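Local coordinates for protein ancestral congerin Con-anc (PDB 3AJZ) that binds galactose-containing glycans, as a reconstructed ancestor of the fish galectins called congerins, at residues P79-A82 and G83-F86. Numbering follows the deposited sequence.
Sequences PFTA and GEHF
Glu84 N donates to Thr81 O at 3.1 Å, a bent bond (146° at the hydrogen) whose donor is tilted 35° from the carbonyl plane. It closes a type II beta turn from Thr81 to Glu84, in which the chain reverses. Gly83 takes the third position of the turn with a positive phi (87°) that by itself favours glycine. On the exposed side, the side chains of Thr81 and Glu84 run abreast, and Thr81 CB touches Glu84 CG at 3.9 Å. With CG2 anti to the backbone N, the Thr81 methyl also meets that CG. Below the turn, one water accepts from Thr81 N at 2.9 Å and approaches His85 O; a second water lies between Pro79 O and His85 O, its bond to the latter weak. On the buried side, Phe86 CB sits at the edge of the Phe80 ring, in its plane, 3.8 Å from Phe80 CD1. The Phe80 ring also packs edge-to-face with His48, which in sequence lies between the glycan-pocket residues Asp47 and Arg49, while Phe86 meets Phe31. Backbone hydrogen bonds of Glu84 with Val24 and of Phe86 with Gly22 tie the outgoing chain to strand 18-24. The turn thus leads into strand 85-92 of the five-stranded sheet in the galectin beta-sandwich.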
loop_
_atom_site.group_PDB
_atom_site.type_symbol
_atom_site.label_atom_id
_atom_site.label_comp_id
_atom_site.label_asym_id
_atom_site.label_seq_id
_atom_site.Cartn_x
_atom_site.Cartn_y
_atom_site.Cartn_z
ATOM N N PRO A 79 -15.293 14.313 10.835
ATOM C CA PRO A 79 -16.258 13.542 10.039
ATOM C C PRO A 79 -15.928 12.060 9.930
ATOM O O PRO A 79 -15.677 11.535 8.823
ATOM C CB PRO A 79 -16.153 14.204 8.665
ATOM C CG PRO A 79 -14.677 14.599 8.570
ATOM C CD PRO A 79 -14.355 15.071 9.980
ATOM N N PHE A 80 -15.929 11.393 11.085
ATOM C CA PHE A 80 -15.616 9.964 11.157
ATOM C C PHE A 80 -16.568 9.282 12.117
ATOM O O PHE A 80 -17.051 9.906 13.063
ATOM C CB PHE A 80 -14.155 9.766 11.661
ATOM C CG PHE A 80 -13.157 10.483 10.830
ATOM C CD1 PHE A 80 -12.681 9.891 9.665
ATOM C CD2 PHE A 80 -12.725 11.781 11.151
ATOM C CE1 PHE A 80 -11.789 10.557 8.821
ATOM C CE2 PHE A 80 -11.826 12.449 10.295
ATOM C CZ PHE A 80 -11.368 11.827 9.146
ATOM N N THR A 81 -16.839 8.005 11.869
ATOM C CA THR A 81 -17.715 7.209 12.736
ATOM C C THR A 81 -17.080 5.830 12.970
ATOM O O THR A 81 -16.621 5.172 12.036
ATOM C CB THR A 81 -19.119 7.035 12.119
ATOM O OG1 THR A 81 -19.638 8.331 11.823
ATOM C CG2 THR A 81 -20.098 6.326 13.090
ATOM N N ALA A 82 -17.080 5.416 14.231
ATOM C CA ALA A 82 -16.582 4.089 14.585
ATOM C C ALA A 82 -17.360 3.016 13.823
ATOM O O ALA A 82 -18.605 3.088 13.723
ATOM C CB ALA A 82 -16.673 3.861 16.104
ATOM N N GLY A 83 -16.630 2.038 13.283
ATOM C CA GLY A 83 -17.193 0.939 12.513
ATOM C C GLY A 83 -17.363 1.232 11.039
ATOM O O GLY A 83 -17.727 0.320 10.279
ATOM N N GLU A 84 -17.072 2.458 10.610
ATOM C CA GLU A 84 -17.402 2.850 9.236
ATOM C C GLU A 84 -16.199 3.226 8.401
ATOM O O GLU A 84 -15.124 3.562 8.920
ATOM C CB GLU A 84 -18.378 4.033 9.244
ATOM C CG GLU A 84 -19.636 3.801 10.089
ATOM C CD GLU A 84 -20.450 2.595 9.634
ATOM O OE1 GLU A 84 -20.381 2.206 8.430
ATOM O OE2 GLU A 84 -21.175 2.045 10.502
ATOM N N HIS A 85 -16.378 3.181 7.091
ATOM C CA HIS A 85 -15.345 3.570 6.161
ATOM C C HIS A 85 -15.012 5.035 6.223
ATOM O O HIS A 85 -15.865 5.883 6.485
ATOM C CB HIS A 85 -15.796 3.228 4.729
ATOM C CG HIS A 85 -15.948 1.758 4.510
ATOM N ND1 HIS A 85 -15.081 1.027 3.724
ATOM C CD2 HIS A 85 -16.830 0.866 5.030
ATOM C CE1 HIS A 85 -15.457 -0.241 3.721
ATOM N NE2 HIS A 85 -16.509 -0.367 4.513
ATOM N N PHE A 86 -13.745 5.312 5.945
ATOM C CA PHE A 86 -13.297 6.688 5.752
ATOM C C PHE A 86 -12.309 6.746 4.584
ATOM O O PHE A 86 -11.672 5.728 4.191
ATOM C CB PHE A 86 -12.563 7.205 7.007
ATOM C CG PHE A 86 -11.268 6.489 7.248
ATOM C CD1 PHE A 86 -11.261 5.315 7.970
ATOM C CD2 PHE A 86 -10.061 6.961 6.705
ATOM C CE1 PHE A 86 -10.091 4.583 8.136
ATOM C CE2 PHE A 86 -8.892 6.226 6.849
ATOM C CZ PHE A 86 -8.906 5.047 7.588
HETATM O O HOH W 1 -15.432 9.044 7.553
HETATM O O HOH W 2 -15.557 6.939 9.556
#